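X-PRO dipeptidase (Streptococcus pyogenes M1 GAS, PDB 3O5V) probably hydrolyses dipeptides that end in proline, as manganese-dependent prolidases of peptidase family M24B do, and is represented here by its creatinase/prolidase N-terminal domain. Local coordinates at residues 7-11 and 124-128; 48-54 and 89-93; 97-103 and 119-125. One frame throughout, in Å; residues are numbered along the deposited sequence. Where two conformers were deposited one is given.

Contact 1 of 3, residues 7-11 and 124-128; sequences QIRLY and LTPYV
Leu-124 meets Tyr-11 through one methyl group, CD2 standing 4.4 Å from Tyr-11 CE2, and so opens a contact in which the short helix 125-129, near the end of this N-terminal piece, leans on helix 3-14. The leucine is buried, and its side chain also rests on Ala-20 and Phe-22 of the strand 19-22. Three residues on, Tyr-127 supplies the largest share of the interface. Its CG lies anti to the backbone N (chi1 178°), as does that of Tyr-11; this extends each phenol away from its own backbone, and the rings run past each other head to tail. The planes are inclined at 40°, with centroids 4.6 Å apart. Tyr-127 CD1 sits over one face of the Tyr-11 ring, 3.5 Å from Tyr-11 CG, while Tyr-127 CB makes a CH-pi contact with that ring, 4.1 Å from its centroid. Farther out, Tyr-127 CE2 touches Ile-8 CG1 at 3.7 Å, the two side chains crossing at about a right angle, and Tyr-127 OH comes within 3.5 Å of Gln-7 CB. The amide of Tyr-127 donates to a water, 3.0 Å from its N, and this water is also hydrogen-bonded to Tyr-11 OH. The chemistry is therefore mainly aromatic and apolar: the ring pair joins the helices, and a single water bridges the phenol of one to the backbone amide of Tyr-127 in the other.

Contact 2 of 3, residues 48-54 and 89-93; sequences YHDLAPV and VLPNT
The Tyr-48 ring receives the backbone oxygen of Asn-92 at its edge, near the ring plane; Pro-91 approaches it obliquely, with CG 3.8 Å from Tyr-48 CE1, and Leu-51 CD2 stands above one face, displaced toward the rim. The phenol donates to the Asn-92 oxygen in a short hydrogen bond, 2.6 Å from Tyr-48 OH to Asn-92 O, placed in the carbonyl plane on a lone pair with a C=O...donor angle of 144°. Pro-91 CG also meets Leu-51 CD2 at 3.9 Å, so this methyl touches both the tyrosine and the proline. Beside the hydroxyl, Leu-90 CD1 lies 3.5 Å from Tyr-48 OH, and the other branch of the leucine, CD2, packs on Val-54 CG1 at 3.9 Å. Beyond the segments, Leu-90 also rests on Phe-117 and Val-54 on Phe-74. The arrangement ties the connection between the antiparallel strands 44-48 and 54-58 to the chain leaving helix 82-89, two loops packed against each other in the mixed alpha/beta fold of the creatinase/prolidase N-terminal domain.

Contact 3 of 3, residues 97-103 and 119-125; sequences TIYAEFD and GQFNNLT
Ile-98 bonds to both Gln-120 and Asn-122 in the backbone ladder of two parallel strands, 97-100 and 120-123. Ile-98 N donates to Gln-120 O, and Ile-98 O accepts from Asn-122 N at 2.6 Å. Ala-100 continues the pattern, its N bonding to Asn-122 O and its O receiving Leu-124 N at 2.7 Å. This last donor stands 39° out of the carbonyl plane, whereas the three preceding bonds lie nearly along the C=O axis. CA-H...O contacts, such as Phe-121 CA to Ile-98 O, fill in between.

CH-pi contacts mark both faces of the sheet. Asn-122 CB sits over the centre of the Tyr-99 ring, 3.7 Å from the centroid. On the face bearing Ile-98 and Phe-121, these side chains run side by side: Ile-98 CG2 lies over the phenylalanine ring, while Ala-100 CB comes to the ring's edge. Phe-110 of helix 107-114 meets Phe-121 edge-to-face.

Apolar packing extends past the strands. Leu-124 CG reaches Tyr-99 CB at 3.5 Å, and Phe-102 lays a ring face over the backbone of Asn-123, with its CZ 4.1 Å from Phe-121 CB. Thr-125 places CG2 anti to its carbonyl carbon, which brings this methyl 3.6 Å from Asp-103 CB.

Polar ends are served separately. One water is hydrogen-bonded to Tyr-99 OH; the Glu-101 carboxylate accepts from the Thr-27 hydroxyl and from the backbone N of Ser-23 and Asp-24. The chemistry thus implies a beta-alpha-beta unit in which main-chain bonds fix the edge strand 120-123 to strand 97-100, with ring contacts on both faces.

Overall arrangement
The three contacts join different parts of one creatinase/prolidase N-terminal domain. Along the chain, contact 1 spans nearly the whole domain, with contact 2 and then contact 3 opening within its span; contacts 1 and 3 finish on the same stretch and share Leu-124 and Thr-125. Their centres lie about 10 Å apart, and Tyr-11 OH touches Tyr-99 CE1 between them. The centre of contact 2 is about 16 Å from each of theirs; it reaches contact 1 through Arg-9, which packs on the backbone of Tyr-48 and His-49. In the mixed six-stranded sheet, contact 3 attaches the outermost strand 120-123 to strand 97-100, whereas contact 2 lies by strands 44-48 and 54-58. Contact 1 thus brings the start and the end of this domain together.

Contact 1 of 3, residues 7-11 and 124-128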
loop_
_atom_site.group_PDB
_atom_site.type_symbol
_atom_site.label_atom_id
_atom_site.label_comp_id
_atom_site.label_asym_id
_atom_site.label_seq_id
_atom_site.Cartn_x
_atom_site.Cartn_y
_atom_site.Cartn_z
ATOM N N GLN A 7 0.882 -13.887 -5.433
ATOM C CA GLN A 7 2.342 -14.090 -5.377
ATOM C C GLN A 7 2.975 -13.263 -4.246
ATOM O O GLN A 7 3.892 -13.738 -3.559
ATOM C CB GLN A 7 3.003 -13.750 -6.720
ATOM C CG GLN A 7 2.721 -14.754 -7.860
ATOM C CD GLN A 7 3.123 -16.198 -7.507
ATOM O OE1 GLN A 7 4.156 -16.442 -6.878
ATOM N NE2 GLN A 7 2.289 -17.148 -7.895
ATOM N N ILE A 8 2.496 -12.031 -4.059
ATOM C CA ILE A 8 2.992 -11.182 -2.956
ATOM C C ILE A 8 2.643 -11.798 -1.612
ATOM O O ILE A 8 3.495 -11.880 -0.723
ATOM C CB ILE A 8 2.481 -9.727 -3.045
ATOM C CG1 ILE A 8 3.139 -9.045 -4.241
ATOM C CG2 ILE A 8 2.795 -8.940 -1.751
ATOM C CD1 ILE A 8 2.284 -7.989 -4.843
ATOM N N ARG A 9 1.400 -12.255 -1.465
ATOM C CA ARG A 9 0.988 -12.893 -0.229
ATOM C C ARG A 9 1.813 -14.153 0.094
ATOM O O ARG A 9 2.159 -14.369 1.261
ATOM C CB ARG A 9 -0.527 -13.144 -0.197
ATOM C CG ARG A 9 -1.355 -11.829 -0.092
ATOM C CD ARG A 9 -2.849 -12.100 0.031
ATOM N NE ARG A 9 -3.415 -12.531 -1.253
ATOM C CZ ARG A 9 -4.040 -11.734 -2.118
ATOM N NH1 ARG A 9 -4.225 -10.436 -1.851
ATOM N NH2 ARG A 9 -4.498 -12.247 -3.262
ATOM N N LEU A 10 2.177 -14.939 -0.924
ATOM C CA LEU A 10 3.053 -16.094 -0.710
ATOM C C LEU A 10 4.416 -15.619 -0.200
ATOM O O LEU A 10 4.962 -16.166 0.772
ATOM C CB LEU A 10 3.226 -16.879 -2.011
ATOM C CG LEU A 10 3.422 -18.403 -1.957
ATOM C CD1 LEU A 10 4.120 -18.908 -3.218
ATOM C CD2 LEU A 10 4.101 -18.911 -0.692
ATOM N N TYR A 11 4.957 -14.600 -0.863
ATOM C CA TYR A 11 6.255 -14.021 -0.486
ATOM C C TYR A 11 6.291 -13.587 0.973
ATOM O O TYR A 11 7.224 -13.941 1.708
ATOM C CB TYR A 11 6.585 -12.831 -1.386
ATOM C CG TYR A 11 7.923 -12.191 -1.072
ATOM C CD1 TYR A 11 9.121 -12.849 -1.359
ATOM C CD2 TYR A 11 7.987 -10.926 -0.487
ATOM C CE1 TYR A 11 10.352 -12.256 -1.091
ATOM C CE2 TYR A 11 9.213 -10.326 -0.211
ATOM C CZ TYR A 11 10.387 -11.001 -0.506
ATOM O OH TYR A 11 11.597 -10.414 -0.229
ATOM N N LEU A 124 11.323 -3.991 0.141
ATOM C CA LEU A 124 10.597 -4.750 -0.884
ATOM C C LEU A 124 11.227 -4.703 -2.269
ATOM O O LEU A 124 10.811 -5.438 -3.171
ATOM C CB LEU A 124 9.198 -4.171 -1.057
ATOM C CG LEU A 124 7.950 -4.924 -0.637
ATOM C CD1 LEU A 124 6.726 -4.045 -0.952
ATOM C CD2 LEU A 124 7.849 -6.314 -1.269
ATOM N N THR A 125 12.198 -3.821 -2.469
ATOM C CA THR A 125 12.679 -3.582 -3.827
ATOM C C THR A 125 13.346 -4.815 -4.485
ATOM O O THR A 125 13.186 -4.997 -5.689
ATOM C CB THR A 125 13.470 -2.237 -3.974
ATOM O OG1 THR A 125 14.627 -2.251 -3.128
ATOM C CG2 THR A 125 12.550 -1.034 -3.596
ATOM N N PRO A 126 14.033 -5.688 -3.697
ATOM C CA PRO A 126 14.486 -6.955 -4.284
ATOM C C PRO A 126 13.340 -7.796 -4.858
ATOM O O PRO A 126 13.479 -8.340 -5.952
ATOM C CB PRO A 126 15.145 -7.680 -3.101
ATOM C CG PRO A 126 15.656 -6.572 -2.240
ATOM C CD PRO A 126 14.586 -5.502 -2.335
ATOM N N TYR A 127 12.222 -7.896 -4.144
ATOM C CA TYR A 127 11.070 -8.614 -4.690
ATOM C C TYR A 127 10.557 -7.937 -5.967
ATOM O O TYR A 127 10.341 -8.598 -6.986
ATOM C CB TYR A 127 9.932 -8.761 -3.667
ATOM C CG TYR A 127 8.733 -9.471 -4.260
ATOM C CD1 TYR A 127 8.644 -10.866 -4.231
ATOM C CD2 TYR A 127 7.708 -8.753 -4.890
ATOM C CE1 TYR A 127 7.556 -11.536 -4.797
ATOM C CE2 TYR A 127 6.614 -9.411 -5.463
ATOM C CZ TYR A 127 6.550 -10.803 -5.411
ATOM O OH TYR A 127 5.479 -11.462 -5.961
ATOM N N VAL A 128 10.363 -6.620 -5.903
ATOM C CA VAL A 128 9.857 -5.844 -7.037
ATOM C C VAL A 128 10.741 -5.998 -8.278
ATOM O O VAL A 128 10.251 -6.340 -9.350
ATOM C CB VAL A 128 9.648 -4.363 -6.649
ATOM C CG1 VAL A 128 9.436 -3.468 -7.880
ATOM C CG2 VAL A 128 8.466 -4.257 -5.684
HETATM O O HOH W 1 12.239 -7.774 -1.136
#

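Contact 2 of 3, residues 48-54 and 89-93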
loop_
_atom_site.group_PDB
_atom_site.type_symbol
_atom_site.label_atom_id
_atom_site.label_comp_id
_atom_site.label_asym_id
_atom_site.label_seq_id
_atom_site.Cartn_x
_atom_site.Cartn_y
_atom_site.Cartn_z
ATOM N N TYR A 48 -2.022 -7.065 2.730
ATOM C CA TYR A 48 -1.960 -7.938 3.907
ATOM C C TYR A 48 -1.667 -9.361 3.482
ATOM O O TYR A 48 -2.095 -9.772 2.400
ATOM C CB TYR A 48 -3.306 -7.920 4.618
ATOM C CG TYR A 48 -3.591 -6.609 5.303
ATOM C CD1 TYR A 48 -4.350 -5.624 4.673
ATOM C CD2 TYR A 48 -3.076 -6.344 6.581
ATOM C CE1 TYR A 48 -4.605 -4.403 5.307
ATOM C CE2 TYR A 48 -3.324 -5.136 7.217
ATOM C CZ TYR A 48 -4.092 -4.179 6.580
ATOM O OH TYR A 48 -4.339 -2.977 7.210
ATOM N N HIS A 49 -0.945 -10.120 4.311
ATOM C CA HIS A 49 -0.657 -11.518 3.947
ATOM C C HIS A 49 -1.947 -12.362 3.920
ATOM O O HIS A 49 -2.030 -13.352 3.194
ATOM C CB HIS A 49 0.437 -12.136 4.836
ATOM C CG HIS A 49 -0.052 -12.655 6.154
ATOM N ND1 HIS A 49 -0.482 -11.830 7.173
ATOM C CD2 HIS A 49 -0.152 -13.920 6.629
ATOM C CE1 HIS A 49 -0.838 -12.566 8.214
ATOM N NE2 HIS A 49 -0.652 -13.838 7.908
ATOM N N ASP A 50 -2.971 -11.926 4.654
ATOM C CA ASP A 50 -4.203 -12.717 4.796
ATOM C C ASP A 50 -5.492 -11.985 4.404
ATOM O O ASP A 50 -6.356 -12.561 3.729
ATOM C CB ASP A 50 -4.318 -13.283 6.217
ATOM C CG ASP A 50 -4.136 -12.221 7.298
ATOM O OD1 ASP A 50 -3.769 -11.049 6.992
ATOM O OD2 ASP A 50 -4.340 -12.565 8.471
ATOM N N LEU A 51 -5.613 -10.723 4.798
ATOM C CA LEU A 51 -6.823 -9.919 4.551
ATOM C C LEU A 51 -6.933 -9.419 3.107
ATOM O O LEU A 51 -5.985 -9.547 2.324
ATOM C CB LEU A 51 -6.820 -8.718 5.506
ATOM C CG LEU A 51 -7.297 -8.844 6.967
ATOM C CD1 LEU A 51 -7.436 -10.282 7.503
ATOM C CD2 LEU A 51 -6.412 -7.983 7.878
ATOM N N ALA A 52 -8.080 -8.839 2.755
ATOM C CA ALA A 52 -8.215 -8.195 1.443
ATOM C C ALA A 52 -7.172 -7.081 1.320
ATOM O O ALA A 52 -6.854 -6.425 2.309
ATOM C CB ALA A 52 -9.606 -7.613 1.261
ATOM N N PRO A 53 -6.633 -6.871 0.113
ATOM C CA PRO A 53 -5.758 -5.711 -0.044
ATOM C C PRO A 53 -6.585 -4.419 -0.024
ATOM O O PRO A 53 -7.817 -4.465 -0.206
ATOM C CB PRO A 53 -5.121 -5.941 -1.411
ATOM C CG PRO A 53 -6.174 -6.722 -2.177
ATOM C CD PRO A 53 -6.857 -7.589 -1.163
ATOM N N VAL A 54 -5.929 -3.296 0.247
ATOM C CA VAL A 54 -6.610 -2.006 0.328
ATOM C C VAL A 54 -5.832 -0.953 -0.446
ATOM O O VAL A 54 -4.636 -0.731 -0.182
ATOM C CB VAL A 54 -6.777 -1.525 1.787
ATOM C CG1 VAL A 54 -7.505 -0.170 1.828
ATOM C CG2 VAL A 54 -7.540 -2.555 2.614
ATOM N N VAL A 89 -9.375 3.779 8.344
ATOM C CA VAL A 89 -9.988 2.906 7.318
ATOM C C VAL A 89 -9.442 1.471 7.222
ATOM O O VAL A 89 -10.146 0.575 6.750
ATOM C CB VAL A 89 -9.988 3.548 5.889
ATOM C CG1 VAL A 89 -10.637 4.918 5.915
ATOM C CG2 VAL A 89 -8.564 3.610 5.285
ATOM N N LEU A 90 -8.196 1.263 7.638
ATOM C CA LEU A 90 -7.560 -0.051 7.516
ATOM C C LEU A 90 -8.099 -1.031 8.571
ATOM O O LEU A 90 -8.431 -0.611 9.681
ATOM C CB LEU A 90 -6.046 0.067 7.655
ATOM C CG LEU A 90 -5.219 0.652 6.504
ATOM C CD1 LEU A 90 -3.774 0.418 6.800
ATOM C CD2 LEU A 90 -5.551 0.000 5.186
ATOM N N PRO A 91 -8.172 -2.334 8.229
ATOM C CA PRO A 91 -8.700 -3.319 9.198
ATOM C C PRO A 91 -7.763 -3.577 10.377
ATOM O O PRO A 91 -8.216 -3.975 11.451
ATOM C CB PRO A 91 -8.849 -4.597 8.362
ATOM C CG PRO A 91 -7.906 -4.401 7.176
ATOM C CD PRO A 91 -7.914 -2.931 6.899
ATOM N N ASN A 92 -6.470 -3.336 10.178
ATOM C CA ASN A 92 -5.440 -3.790 11.100
ATOM C C ASN A 92 -4.141 -3.013 10.890
ATOM O O ASN A 92 -3.717 -2.826 9.756
ATOM C CB ASN A 92 -5.189 -5.290 10.861
ATOM C CG ASN A 92 -4.227 -5.891 11.852
ATOM O OD1 ASN A 92 -4.637 -6.557 12.805
ATOM N ND2 ASN A 92 -2.943 -5.681 11.634
ATOM N N THR A 93 -3.513 -2.565 11.976
ATOM C CA THR A 93 -2.196 -1.918 11.877
ATOM C C THR A 93 -1.145 -2.604 12.766
ATOM O O THR A 93 -0.105 -2.025 13.081
ATOM C CB THR A 93 -2.276 -0.396 12.180
ATOM O OG1 THR A 93 -2.758 -0.205 13.510
ATOM C CG2 THR A 93 -3.218 0.312 11.206
#

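Contact 3 of 3, residues 97-103 and 119-125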
loop_
_atom_site.group_PDB
_atom_site.type_symbol
_atom_site.label_atom_id
_atom_site.label_comp_id
_atom_site.label_asym_id
_atom_site.label_seq_id
_atom_site.Cartn_x
_atom_site.Cartn_y
_atom_site.Cartn_z
ATOM N N THR A 97 6.084 -7.372 11.130
ATOM C CA THR A 97 7.082 -7.251 10.086
ATOM C C THR A 97 6.387 -6.716 8.841
ATOM O O THR A 97 5.392 -7.287 8.396
ATOM C CB THR A 97 7.736 -8.610 9.768
ATOM O OG1 THR A 97 8.213 -9.218 10.982
ATOM C CG2 THR A 97 8.892 -8.421 8.825
ATOM N N ILE A 98 6.913 -5.609 8.317
ATOM C CA ILE A 98 6.343 -4.910 7.161
ATOM C C ILE A 98 7.382 -4.790 6.046
ATOM O O ILE A 98 8.563 -4.540 6.301
ATOM C CB ILE A 98 5.794 -3.521 7.565
ATOM C CG1 ILE A 98 4.718 -3.680 8.637
ATOM C CG2 ILE A 98 5.225 -2.747 6.366
ATOM C CD1 ILE A 98 4.390 -2.397 9.338
ATOM N N TYR A 99 6.949 -5.008 4.808
ATOM C CA TYR A 99 7.779 -4.716 3.653
ATOM C C TYR A 99 7.326 -3.434 2.943
ATOM O O TYR A 99 6.129 -3.215 2.781
ATOM C CB TYR A 99 7.769 -5.902 2.698
ATOM C CG TYR A 99 8.773 -6.960 3.092
ATOM C CD1 TYR A 99 9.986 -7.072 2.414
ATOM C CD2 TYR A 99 8.521 -7.832 4.152
ATOM C CE1 TYR A 99 10.922 -8.029 2.770
ATOM C CE2 TYR A 99 9.462 -8.801 4.525
ATOM C CZ TYR A 99 10.654 -8.889 3.827
ATOM O OH TYR A 99 11.589 -9.833 4.180
ATOM N N ALA A 100 8.278 -2.589 2.539
ATOM C CA ALA A 100 7.964 -1.377 1.766
ATOM C C ALA A 100 9.043 -1.085 0.719
ATOM O O ALA A 100 10.136 -1.640 0.791
ATOM C CB ALA A 100 7.749 -0.164 2.702
ATOM N N GLU A 101 8.728 -0.237 -0.261
ATOM C CA GLU A 101 9.630 0.023 -1.390
ATOM C C GLU A 101 10.596 1.148 -1.048
ATOM O O GLU A 101 10.310 2.329 -1.311
ATOM C CB GLU A 101 8.849 0.407 -2.657
ATOM C CG GLU A 101 7.888 -0.644 -3.131
ATOM C CD GLU A 101 7.191 -0.224 -4.407
ATOM O OE1 GLU A 101 6.122 0.425 -4.324
ATOM O OE2 GLU A 101 7.721 -0.535 -5.494
ATOM N N PHE A 102 11.748 0.771 -0.493
ATOM C CA PHE A 102 12.735 1.748 -0.009
ATOM C C PHE A 102 13.330 2.600 -1.142
ATOM O O PHE A 102 13.813 3.712 -0.882
ATOM C CB PHE A 102 13.859 1.050 0.772
ATOM C CG PHE A 102 13.487 0.601 2.179
ATOM C CD1 PHE A 102 12.183 0.710 2.680
ATOM C CD2 PHE A 102 14.472 0.040 3.005
ATOM C CE1 PHE A 102 11.876 0.286 3.984
ATOM C CE2 PHE A 102 14.180 -0.391 4.296
ATOM C CZ PHE A 102 12.876 -0.269 4.791
ATOM N N ASP A 103 13.285 2.104 -2.385
ATOM C CA ASP A 103 13.744 2.910 -3.537
ATOM C C ASP A 103 12.792 4.006 -4.011
ATOM O O ASP A 103 13.165 4.829 -4.854
ATOM C CB ASP A 103 14.135 2.048 -4.737
ATOM C CG ASP A 103 15.613 1.717 -4.753
ATOM O OD1 ASP A 103 16.424 2.514 -4.224
ATOM O OD2 ASP A 103 15.957 0.651 -5.292
ATOM N N GLY A 119 5.519 -1.797 13.703
ATOM C CA GLY A 119 6.337 -2.942 13.293
ATOM C C GLY A 119 7.666 -2.619 12.627
ATOM O O GLY A 119 7.978 -1.455 12.356
ATOM N N GLN A 120 8.445 -3.664 12.364
ATOM C CA GLN A 120 9.734 -3.556 11.695
ATOM C C GLN A 120 9.565 -3.467 10.183
ATOM O O GLN A 120 8.923 -4.332 9.585
ATOM C CB GLN A 120 10.568 -4.800 12.010
ATOM C CG GLN A 120 12.049 -4.585 11.916
ATOM C CD GLN A 120 12.543 -3.645 13.005
ATOM O OE1 GLN A 120 13.424 -2.822 12.772
ATOM N NE2 GLN A 120 11.954 -3.751 14.202
ATOM N N PHE A 121 10.180 -2.456 9.568
ATOM C CA PHE A 121 10.129 -2.283 8.113
ATOM C C PHE A 121 11.329 -2.900 7.408
ATOM O O PHE A 121 12.481 -2.710 7.834
ATOM C CB PHE A 121 10.021 -0.800 7.741
ATOM C CG PHE A 121 8.645 -0.228 7.922
ATOM C CD1 PHE A 121 7.891 0.163 6.817
ATOM C CD2 PHE A 121 8.103 -0.069 9.194
ATOM C CE1 PHE A 121 6.617 0.703 6.980
ATOM C CE2 PHE A 121 6.826 0.464 9.367
ATOM C CZ PHE A 121 6.082 0.844 8.251
ATOM N N ASN A 122 11.036 -3.630 6.332
ATOM C CA ASN A 122 12.041 -4.284 5.489
ATOM C C ASN A 122 11.885 -3.837 4.037
ATOM O O ASN A 122 10.800 -3.418 3.631
ATOM C CB ASN A 122 11.905 -5.809 5.561
ATOM C CG ASN A 122 12.261 -6.373 6.927
ATOM O OD1 ASN A 122 11.837 -7.476 7.285
ATOM N ND2 ASN A 122 13.049 -5.624 7.694
ATOM N N ASN A 123 12.963 -3.939 3.259
ATOM C CA ASN A 123 12.983 -3.497 1.858
ATOM C C ASN A 123 12.329 -4.480 0.865
ATOM O O ASN A 123 12.743 -5.630 0.754
ATOM C CB ASN A 123 14.430 -3.200 1.431
ATOM C CG ASN A 123 14.530 -2.447 0.106
ATOM O OD1 ASN A 123 15.625 -2.307 -0.450
ATOM N ND2 ASN A 123 13.417 -1.952 -0.394
ATOM N N LEU A 124 11.323 -3.991 0.141
ATOM C CA LEU A 124 10.597 -4.750 -0.884
ATOM C C LEU A 124 11.227 -4.703 -2.269
ATOM O O LEU A 124 10.811 -5.438 -3.171
ATOM C CB LEU A 124 9.198 -4.171 -1.057
ATOM C CG LEU A 124 7.950 -4.924 -0.637
ATOM C CD1 LEU A 124 6.726 -4.045 -0.952
ATOM C CD2 LEU A 124 7.849 -6.314 -1.269
ATOM N N THR A 125 12.198 -3.821 -2.469
ATOM C CA THR A 125 12.679 -3.582 -3.827
ATOM C C THR A 125 13.346 -4.815 -4.485
ATOM O O THR A 125 13.186 -4.997 -5.689
ATOM C CB THR A 125 13.470 -2.237 -3.974
ATOM O OG1 THR A 125 14.627 -2.251 -3.128
ATOM C CG2 THR A 125 12.550 -1.034 -3.596
HETATM O O HOH W 2 11.396 -10.833 7.052
#